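Local coordinates for transferrin binding protein B (Actinobacillus suis, PDB 3PQU), which probably captures host transferrin at the outer membrane of this porcine pathogen as a surface lipoprotein, serving iron acquisition, at residues A[171-176]-A[230-235]. Numbering follows the deposited sequence.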
loop_
_atom_site.group_PDB
_atom_site.type_symbol
_atom_site.label_atom_id
_atom_site.label_comp_id
_atom_site.label_asym_id
_atom_site.label_seq_id
_atom_site.Cartn_x
_atom_site.Cartn_y
_atom_site.Cartn_z
ATOM N N THR A 171 2.773 7.258 -19.048
ATOM C CA THR A 171 2.312 8.565 -18.571
ATOM C C THR A 171 1.075 8.436 -17.692
ATOM O O THR A 171 0.147 7.709 -18.044
ATOM C CB THR A 171 1.991 9.517 -19.748
ATOM O OG1 THR A 171 3.206 9.840 -20.418
ATOM C CG2 THR A 171 1.353 10.826 -19.240
ATOM N N TYR A 172 1.085 9.117 -16.544
ATOM C CA TYR A 172 -0.071 9.209 -15.646
ATOM C C TYR A 172 -0.437 10.671 -15.553
ATOM O O TYR A 172 0.457 11.518 -15.486
ATOM C CB TYR A 172 0.263 8.729 -14.219
ATOM C CG TYR A 172 0.545 7.245 -14.104
ATOM C CD1 TYR A 172 -0.367 6.381 -13.510
ATOM C CD2 TYR A 172 1.715 6.707 -14.609
ATOM C CE1 TYR A 172 -0.104 5.013 -13.416
ATOM C CE2 TYR A 172 1.983 5.349 -14.522
ATOM C CZ TYR A 172 1.079 4.510 -13.934
ATOM O OH TYR A 172 1.373 3.163 -13.875
ATOM N N LYS A 173 -1.735 10.967 -15.530
ATOM C CA LYS A 173 -2.205 12.345 -15.374
ATOM C C LYS A 173 -3.223 12.454 -14.251
ATOM O O LYS A 173 -4.026 11.540 -14.041
ATOM C CB LYS A 173 -2.832 12.848 -16.674
ATOM C CG LYS A 173 -1.890 12.914 -17.860
ATOM C CD LYS A 173 -2.616 13.464 -19.097
ATOM C CE LYS A 173 -1.622 14.009 -20.110
ATOM N NZ LYS A 173 -2.319 14.586 -21.301
ATOM N N GLY A 174 -3.204 13.578 -13.540
ATOM C CA GLY A 174 -4.099 13.766 -12.406
ATOM C C GLY A 174 -3.999 15.143 -11.754
ATOM O O GLY A 174 -3.859 16.168 -12.417
ATOM N N THR A 175 -4.054 15.162 -10.433
ATOM C CA THR A 175 -4.077 16.413 -9.699
ATOM C C THR A 175 -3.001 16.417 -8.622
ATOM O O THR A 175 -2.286 15.431 -8.431
ATOM C CB THR A 175 -5.433 16.606 -8.979
ATOM O OG1 THR A 175 -5.657 15.502 -8.093
ATOM C CG2 THR A 175 -6.593 16.704 -9.988
ATOM N N TRP A 176 -2.887 17.550 -7.938
ATOM C CA TRP A 176 -2.172 17.615 -6.668
ATOM C C TRP A 176 -2.917 18.604 -5.793
ATOM O O TRP A 176 -3.763 19.345 -6.287
ATOM C CB TRP A 176 -0.679 17.990 -6.844
ATOM C CG TRP A 176 -0.416 19.348 -7.441
ATOM C CD1 TRP A 176 -0.694 19.767 -8.734
ATOM C CD2 TRP A 176 0.231 20.451 -6.798
ATOM N NE1 TRP A 176 -0.269 21.069 -8.908
ATOM C CE2 TRP A 176 0.302 21.508 -7.740
ATOM C CE3 TRP A 176 0.789 20.639 -5.524
ATOM C CZ2 TRP A 176 0.875 22.743 -7.434
ATOM C CZ3 TRP A 176 1.366 21.866 -5.222
ATOM C CH2 TRP A 176 1.401 22.904 -6.176
ATOM N N SER A 230 -2.909 20.621 -11.553
ATOM C CA SER A 230 -2.781 19.413 -12.359
ATOM C C SER A 230 -1.398 18.794 -12.203
ATOM O O SER A 230 -0.405 19.475 -11.916
ATOM C CB SER A 230 -3.082 19.720 -13.838
ATOM O OG SER A 230 -2.154 20.663 -14.344
ATOM N N SER A 231 -1.338 17.480 -12.388
ATOM C CA SER A 231 -0.083 16.767 -12.265
ATOM C C SER A 231 0.130 15.899 -13.493
ATOM O O SER A 231 -0.829 15.414 -14.106
ATOM C CB SER A 231 -0.074 15.906 -10.995
ATOM O OG SER A 231 -1.003 14.842 -11.067
ATOM N N GLU A 232 1.389 15.697 -13.851
ATOM C CA GLU A 232 1.712 14.734 -14.890
ATOM C C GLU A 232 2.987 13.983 -14.527
ATOM O O GLU A 232 3.945 14.579 -14.030
ATOM C CB GLU A 232 1.847 15.414 -16.253
ATOM C CG GLU A 232 1.989 14.392 -17.384
ATOM C CD GLU A 232 1.871 15.001 -18.776
ATOM O OE1 GLU A 232 1.213 16.058 -18.928
ATOM O OE2 GLU A 232 2.434 14.404 -19.720
ATOM N N PHE A 233 2.979 12.670 -14.740
ATOM C CA PHE A 233 4.165 11.851 -14.482
ATOM C C PHE A 233 4.567 10.972 -15.670
ATOM O O PHE A 233 3.715 10.487 -16.417
ATOM C CB PHE A 233 3.945 10.962 -13.262
ATOM C CG PHE A 233 3.566 11.716 -12.020
ATOM C CD1 PHE A 233 4.535 12.106 -11.114
ATOM C CD2 PHE A 233 2.235 12.039 -11.762
ATOM C CE1 PHE A 233 4.197 12.808 -9.953
ATOM C CE2 PHE A 233 1.886 12.737 -10.614
ATOM C CZ PHE A 233 2.875 13.125 -9.702
ATOM N N ALA A 234 5.870 10.764 -15.830
ATOM C CA ALA A 234 6.394 9.852 -16.841
ATOM C C ALA A 234 7.128 8.739 -16.097
ATOM O O ALA A 234 8.164 8.983 -15.489
ATOM C CB ALA A 234 7.342 10.594 -17.796
ATOM N N VAL A 235 6.580 7.527 -16.109
ATOM C CA VAL A 235 7.165 6.448 -15.321
ATOM C C VAL A 235 7.990 5.503 -16.193
ATOM O O VAL A 235 7.484 4.957 -17.174
ATOM C CB VAL A 235 6.094 5.629 -14.565
ATOM C CG1 VAL A 235 6.763 4.495 -13.780
ATOM C CG2 VAL A 235 5.268 6.525 -13.643
HETATM O O HOH W 1 4.426 12.252 -19.716
#
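Gly174 O takes a 2.8 Å hydrogen bond from Ser231 N, the shortest of four backbone bonds that join 171-176 to 230-235 as antiparallel neighbours in a barrel sheet of transferrin-binding protein B. Its donor stands 57° out of the carbonyl plane, whereas Phe233 N meets Tyr172 O in the plane, at 2.9 Å and nearly straight. Gly174 with Ser231 and Tyr172 with Phe233 are the hydrogen-bonded pairs; Lys173 with Glu232 lies between them and Thr171 with Ala234 beyond, both non-hydrogen-bonded, and CA-H...O contacts such as Thr171 CA to Phe233 O (3.2 Å) supplement the bonds.

A side chain adds a fifth bond. Held at chi1 67°, between its own backbone N and carbonyl carbon, the Ser231 hydroxyl stands across from Gly174, which has no side chain, and donates to Thr175 O at 3.0 Å from above the carbonyl plane. Just beyond, the Trp176 indole presents its CD1 edge to Ser230 O at 3.2 Å, near the ring plane, while its NE1 is hydrogen-bonded to Tyr247 O on the next strand, 241-249. On the same face as Ser231, Val235 CG2 packs obliquely against the Tyr172 ring, 3.6 Å from CE2, and Phe233 meets the ring of Phe322 from strand 318-326.

The face carrying Thr171, Lys173 and Glu232 is largely polar. Glu232 and Lys173 run side by side with extended chains, yet NZ stays 4.5 Å from OE1, beyond a salt bridge; a water instead links Glu232 OE2 to Thr171 OG1. The pairing thus illustrates a two-sided barrel wall: backbone bonds set the register, aromatic and aliphatic side chains, with the bonded Ser231 hydroxyl among them, are buried on one face, and on the other Lys173 and Glu232 probably attract only loosely, while the water ties the carboxylate to the Thr171 hydroxyl.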